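Local structure of intimin (Escherichia coli O127:H6 str. E2348/69, 6TQD) at residues Y32-S46 / Y77-N89. The protein is an outer-membrane adhesin that probably mediates intimate attachment of the bacterium to host cells, its extracellular passenger including Ig-like domains. Numbering follows the deposited sequence. Where two conformers were deposited one is given.
Sequences YGLDRIVWDDSALRS and YKVTARAYDRNGN
Arg36 lays its guanidinium flat on the ring of Tyr84, the planes 14° apart. NH2 sits over the ring centre, and CZ is 3.9 Å from the centroid of the Tyr84 ring, a cation-pi contact. CG of Arg36 lies between the backbone N and the carbonyl carbon (chi1 67°). The chain is extended from CG to NE, and the turn at chi4 (-79°) lays the guanidinium on the ring. NH1 of Arg36 also forms a salt bridge with Asp35 OD2. Asp35 and Arg36 both give their backbone N-H to Tyr84 O, a classic beta bulge. Strands 34-40 and 77-85 pair antiparallel in a two-sheet beta sandwich, consistent with an Ig-like fold; 34-40 is an edge strand of its sheet in this chain. On the face of Ile37, Trp39, Ala81 and Ala83, Ala81 CB sits over the six-membered ring of Trp39, 3.5 Å from its centroid. Tyr62 and Ile51 also touch this indole. Ile37 CD1 meets Ala83 CB at 3.6 Å, with Leu26 of the facing sheet, in strand 21-30, beside Ile37. Past the strand, Leu44 CD2 packs on Tyr77 CB at 3.7 Å. At the opposite end, Asn87 ND2 lies over one face of the Tyr32 ring, and Asp85 OD2 lies at its edge. Asp85 OD1 accepts from Asn87 N, an Asx turn within the type I turn Asp85-Gly88, and from Asn89 N on the opposite carboxylate face. A water joins OD2 to Tyr32 N.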
loop_
_atom_site.group_PDB
_atom_site.type_symbol
_atom_site.label_atom_id
_atom_site.label_comp_id
_atom_site.label_asym_id
_atom_site.label_seq_id
_atom_site.Cartn_x
_atom_site.Cartn_y
_atom_site.Cartn_z
ATOM N N TYR A 32 -30.234 22.733 -11.259
ATOM C CA TYR A 32 -30.156 24.174 -11.056
ATOM C C TYR A 32 -28.752 24.745 -11.212
ATOM O O TYR A 32 -28.596 25.973 -11.195
ATOM C CB TYR A 32 -30.725 24.559 -9.680
ATOM C CG TYR A 32 -32.150 24.124 -9.503
ATOM C CD1 TYR A 32 -33.140 24.558 -10.388
ATOM C CD2 TYR A 32 -32.529 23.305 -8.454
ATOM C CE1 TYR A 32 -34.446 24.152 -10.241
ATOM C CE2 TYR A 32 -33.843 22.897 -8.295
ATOM C CZ TYR A 32 -34.800 23.333 -9.193
ATOM O OH TYR A 32 -36.115 22.935 -9.040
ATOM N N GLY A 33 -27.738 23.911 -11.400
ATOM C CA GLY A 33 -26.387 24.382 -11.579
ATOM C C GLY A 33 -25.516 24.161 -10.355
ATOM O O GLY A 33 -25.872 24.556 -9.244
ATOM N N LEU A 34 -24.356 23.552 -10.562
ATOM C CA LEU A 34 -23.442 23.302 -9.461
ATOM C C LEU A 34 -22.871 24.614 -8.943
ATOM O O LEU A 34 -22.473 25.490 -9.722
ATOM C CB LEU A 34 -22.300 22.399 -9.931
ATOM C CG LEU A 34 -21.196 22.073 -8.917
ATOM C CD1 LEU A 34 -21.716 21.206 -7.784
ATOM C CD2 LEU A 34 -19.998 21.407 -9.599
ATOM N N ASP A 35 -22.860 24.763 -7.618
ATOM C CA ASP A 35 -22.211 25.896 -6.975
ATOM C C ASP A 35 -20.829 25.546 -6.438
ATOM O O ASP A 35 -19.869 26.296 -6.660
ATOM C CB ASP A 35 -23.107 26.449 -5.854
ATOM C CG ASP A 35 -22.507 27.670 -5.175
ATOM O OD1 ASP A 35 -22.567 28.761 -5.767
ATOM O OD2 ASP A 35 -21.954 27.519 -4.061
ATOM N N ARG A 36 -20.699 24.421 -5.736
ATOM C CA ARG A 36 -19.442 24.094 -5.077
ATOM C C ARG A 36 -19.475 22.659 -4.577
ATOM O O ARG A 36 -20.534 22.024 -4.499
ATOM C CB ARG A 36 -19.200 25.025 -3.890
ATOM C CG ARG A 36 -20.196 24.809 -2.775
ATOM C CD ARG A 36 -20.064 25.865 -1.714
ATOM N NE ARG A 36 -20.916 25.594 -0.558
ATOM C CZ ARG A 36 -22.217 25.828 -0.505
ATOM N NH1 ARG A 36 -22.857 26.328 -1.553
ATOM N NH2 ARG A 36 -22.881 25.553 0.611
ATOM N N ILE A 37 -18.282 22.161 -4.224
ATOM C CA ILE A 37 -18.082 20.902 -3.526
ATOM C C ILE A 37 -17.462 21.234 -2.173
ATOM O O ILE A 37 -16.507 22.022 -2.107
ATOM C CB ILE A 37 -17.125 19.969 -4.299
ATOM C CG1 ILE A 37 -17.520 19.823 -5.771
ATOM C CG2 ILE A 37 -17.064 18.627 -3.620
ATOM C CD1 ILE A 37 -18.865 19.158 -6.009
ATOM N N VAL A 38 -17.975 20.616 -1.116
ATOM C CA VAL A 38 -17.477 20.802 0.245
ATOM C C VAL A 38 -16.951 19.471 0.773
ATOM O O VAL A 38 -17.659 18.452 0.733
ATOM C CB VAL A 38 -18.575 21.363 1.169
ATOM C CG1 VAL A 38 -18.096 21.400 2.599
ATOM C CG2 VAL A 38 -18.999 22.758 0.712
ATOM N N TRP A 39 -15.714 19.478 1.273
ATOM C CA TRP A 39 -15.005 18.260 1.641
ATOM C C TRP A 39 -14.755 18.168 3.139
ATOM O O TRP A 39 -14.467 19.172 3.795
ATOM C CB TRP A 39 -13.615 18.206 0.980
ATOM C CG TRP A 39 -13.626 18.030 -0.475
ATOM C CD1 TRP A 39 -13.658 19.022 -1.407
ATOM C CD2 TRP A 39 -13.599 16.796 -1.198
ATOM N NE1 TRP A 39 -13.649 18.486 -2.671
ATOM C CE2 TRP A 39 -13.608 17.120 -2.575
ATOM C CE3 TRP A 39 -13.540 15.451 -0.815
ATOM C CZ2 TRP A 39 -13.574 16.154 -3.565
ATOM C CZ3 TRP A 39 -13.513 14.478 -1.814
ATOM C CH2 TRP A 39 -13.535 14.838 -3.162
ATOM N N ASP A 40 -14.841 16.958 3.663
ATOM C CA ASP A 40 -14.270 16.580 4.961
ATOM C C ASP A 40 -13.071 15.690 4.654
ATOM O O ASP A 40 -13.233 14.524 4.289
ATOM C CB ASP A 40 -15.277 15.857 5.847
ATOM C CG ASP A 40 -14.653 15.326 7.149
ATOM O OD1 ASP A 40 -13.418 15.391 7.316
ATOM O OD2 ASP A 40 -15.409 14.839 8.022
ATOM N N ASP A 41 -11.875 16.267 4.708
ATOM C CA ASP A 41 -10.634 15.539 4.475
ATOM C C ASP A 41 -9.826 15.366 5.761
ATOM O O ASP A 41 -8.604 15.202 5.711
ATOM C CB ASP A 41 -9.806 16.199 3.378
ATOM C CG ASP A 41 -9.337 17.581 3.740
ATOM O OD1 ASP A 41 -9.648 18.051 4.858
ATOM O OD2 ASP A 41 -8.655 18.227 2.901
ATOM N N SER A 42 -10.496 15.387 6.916
ATOM C CA SER A 42 -9.781 15.358 8.189
ATOM C C SER A 42 -8.924 14.106 8.340
ATOM O O SER A 42 -7.885 14.149 9.006
ATOM C CB SER A 42 -10.770 15.464 9.345
ATOM O OG SER A 42 -11.673 14.379 9.326
ATOM N N ALA A 43 -9.340 12.984 7.740
ATOM C CA ALA A 43 -8.515 11.777 7.805
ATOM C C ALA A 43 -7.157 11.994 7.141
ATOM O O ALA A 43 -6.124 11.587 7.684
ATOM C CB ALA A 43 -9.249 10.604 7.159
ATOM N N LEU A 44 -7.134 12.630 5.966
ATOM C CA LEU A 44 -5.864 12.928 5.326
ATOM C C LEU A 44 -5.045 13.918 6.136
ATOM O O LEU A 44 -3.819 13.793 6.221
ATOM C CB LEU A 44 -6.066 13.524 3.928
ATOM C CG LEU A 44 -6.498 12.621 2.794
ATOM C CD1 LEU A 44 -6.840 13.484 1.582
ATOM C CD2 LEU A 44 -5.415 11.612 2.459
ATOM N N ARG A 45 -5.700 14.922 6.715
ATOM C CA ARG A 45 -4.965 15.951 7.443
ATOM C C ARG A 45 -4.297 15.394 8.690
ATOM O O ARG A 45 -3.287 15.945 9.133
ATOM C CB ARG A 45 -5.874 17.130 7.775
ATOM C CG ARG A 45 -6.368 17.812 6.529
ATOM C CD ARG A 45 -6.999 19.161 6.782
ATOM N NE ARG A 45 -7.543 19.655 5.519
ATOM C CZ ARG A 45 -6.990 20.597 4.756
ATOM N NH1 ARG A 45 -5.879 21.224 5.128
ATOM N NH2 ARG A 45 -7.581 20.932 3.618
ATOM N N SER A 46 -4.846 14.325 9.265
ATOM C CA SER A 46 -4.210 13.695 10.418
ATOM C C SER A 46 -2.770 13.321 10.111
ATOM O O SER A 46 -1.926 13.280 11.018
ATOM C CB SER A 46 -4.990 12.443 10.820
ATOM O OG SER A 46 -4.744 11.383 9.911
ATOM N N TYR A 77 -7.351 6.240 3.897
ATOM C CA TYR A 77 -7.953 7.479 4.370
ATOM C C TYR A 77 -9.316 7.631 3.720
ATOM O O TYR A 77 -9.417 7.621 2.492
ATOM C CB TYR A 77 -7.060 8.676 4.034
ATOM C CG TYR A 77 -5.680 8.514 4.610
ATOM C CD1 TYR A 77 -5.411 8.890 5.914
ATOM C CD2 TYR A 77 -4.670 7.949 3.862
ATOM C CE1 TYR A 77 -4.158 8.719 6.463
ATOM C CE2 TYR A 77 -3.401 7.777 4.400
ATOM C CZ TYR A 77 -3.157 8.167 5.691
ATOM O OH TYR A 77 -1.910 7.992 6.240
ATOM N N LYS A 78 -10.352 7.770 4.537
ATOM C CA LYS A 78 -11.720 7.905 4.055
ATOM C C LYS A 78 -12.097 9.373 4.177
ATOM O O LYS A 78 -12.017 9.950 5.272
ATOM C CB LYS A 78 -12.677 7.060 4.896
ATOM C CG LYS A 78 -12.362 5.568 4.915
ATOM C CD LYS A 78 -12.902 4.819 3.726
ATOM C CE LYS A 78 -12.607 3.325 3.843
ATOM N NZ LYS A 78 -13.049 2.565 2.640
ATOM N N VAL A 79 -12.479 9.989 3.053
ATOM C CA VAL A 79 -12.882 11.387 3.020
ATOM C C VAL A 79 -14.248 11.455 2.339
ATOM O O VAL A 79 -14.675 10.519 1.660
ATOM C CB VAL A 79 -11.867 12.276 2.272
ATOM C CG1 VAL A 79 -10.476 12.133 2.881
ATOM C CG2 VAL A 79 -11.832 11.909 0.793
ATOM N N THR A 80 -14.944 12.579 2.531
ATOM C CA THR A 80 -16.284 12.721 1.996
ATOM C C THR A 80 -16.436 14.051 1.264
ATOM O O THR A 80 -15.851 15.063 1.651
ATOM C CB THR A 80 -17.380 12.605 3.073
ATOM O OG1 THR A 80 -17.074 13.463 4.172
ATOM C CG2 THR A 80 -17.504 11.166 3.550
ATOM N N ALA A 81 -17.261 14.038 0.227
ATOM C CA ALA A 81 -17.564 15.223 -0.551
ATOM C C ALA A 81 -19.063 15.375 -0.681
ATOM O O ALA A 81 -19.775 14.402 -0.910
ATOM C CB ALA A 81 -16.999 15.115 -1.964
ATOM N N ARG A 82 -19.531 16.612 -0.595
ATOM C CA ARG A 82 -20.929 16.950 -0.775
ATOM C C ARG A 82 -21.001 18.081 -1.787
ATOM O O ARG A 82 -20.323 19.102 -1.632
ATOM C CB ARG A 82 -21.548 17.376 0.557
ATOM C CG ARG A 82 -23.056 17.587 0.513
ATOM C CD ARG A 82 -23.589 18.130 1.835
ATOM N NE ARG A 82 -23.539 17.199 2.969
ATOM C CZ ARG A 82 -24.446 16.256 3.221
ATOM N NH1 ARG A 82 -25.461 16.066 2.386
ATOM N NH2 ARG A 82 -24.354 15.513 4.309
ATOM N N ALA A 83 -21.830 17.915 -2.808
ATOM C CA ALA A 83 -22.049 18.970 -3.788
ATOM C C ALA A 83 -23.230 19.833 -3.370
ATOM O O ALA A 83 -24.195 19.344 -2.778
ATOM C CB ALA A 83 -22.312 18.371 -5.164
ATOM N N TYR A 84 -23.144 21.136 -3.675
ATOM C CA TYR A 84 -24.248 22.057 -3.481
ATOM C C TYR A 84 -24.573 22.733 -4.810
ATOM O O TYR A 84 -23.659 23.096 -5.574
ATOM C CB TYR A 84 -23.921 23.173 -2.489
ATOM C CG TYR A 84 -23.893 22.742 -1.047
ATOM C CD1 TYR A 84 -22.797 22.094 -0.532
ATOM C CD2 TYR A 84 -24.962 23.000 -0.195
ATOM C CE1 TYR A 84 -22.752 21.703 0.784
ATOM C CE2 TYR A 84 -24.925 22.612 1.134
ATOM C CZ TYR A 84 -23.806 21.966 1.614
ATOM O OH TYR A 84 -23.720 21.558 2.937
ATOM N N ASP A 85 -25.861 22.960 -5.049
ATOM C CA ASP A 85 -26.297 23.697 -6.232
ATOM C C ASP A 85 -26.511 25.169 -5.892
ATOM O O ASP A 85 -26.373 25.605 -4.747
ATOM C CB ASP A 85 -27.514 23.041 -6.885
ATOM C CG ASP A 85 -28.797 23.170 -6.077
ATOM O OD1 ASP A 85 -28.870 24.018 -5.168
ATOM O OD2 ASP A 85 -29.749 22.415 -6.381
ATOM N N ARG A 86 -26.855 25.947 -6.917
ATOM C CA ARG A 86 -27.021 27.394 -6.756
ATOM C C ARG A 86 -28.216 27.782 -5.906
ATOM O O ARG A 86 -28.297 28.951 -5.508
ATOM C CB ARG A 86 -27.115 28.063 -8.130
ATOM C CG ARG A 86 -25.773 28.252 -8.812
ATOM C CD ARG A 86 -25.918 28.972 -10.152
ATOM N NE ARG A 86 -26.433 28.097 -11.202
ATOM C CZ ARG A 86 -26.606 28.465 -12.468
ATOM N NH1 ARG A 86 -26.312 29.702 -12.848
ATOM N NH2 ARG A 86 -27.075 27.597 -13.355
ATOM N N ASN A 87 -29.143 26.856 -5.634
ATOM C CA ASN A 87 -30.291 27.086 -4.765
ATOM C C ASN A 87 -30.028 26.654 -3.328
ATOM O O ASN A 87 -30.912 26.800 -2.480
ATOM C CB ASN A 87 -31.506 26.314 -5.278
ATOM C CG ASN A 87 -32.064 26.882 -6.576
ATOM O OD1 ASN A 87 -31.470 27.774 -7.184
ATOM N ND2 ASN A 87 -33.217 26.379 -6.990
ATOM N N GLY A 88 -28.855 26.102 -3.044
ATOM C CA GLY A 88 -28.539 25.665 -1.700
ATOM C C GLY A 88 -28.869 24.225 -1.390
ATOM O O GLY A 88 -28.656 23.804 -0.249
ATOM N N ASN A 89 -29.422 23.473 -2.341
ATOM C CA ASN A 89 -29.610 22.043 -2.140
ATOM C C ASN A 89 -28.251 21.365 -2.167
ATOM O O ASN A 89 -27.300 21.859 -2.768
ATOM C CB ASN A 89 -30.421 21.428 -3.278
ATOM C CG ASN A 89 -31.820 21.991 -3.367
ATOM O OD1 ASN A 89 -32.616 21.938 -2.412
ATOM N ND2 ASN A 89 -32.134 22.542 -4.527
HETATM O O HOH W 1 -29.460 21.254 -8.686
HETATM O O HOH W 2 -11.858 12.564 6.363
#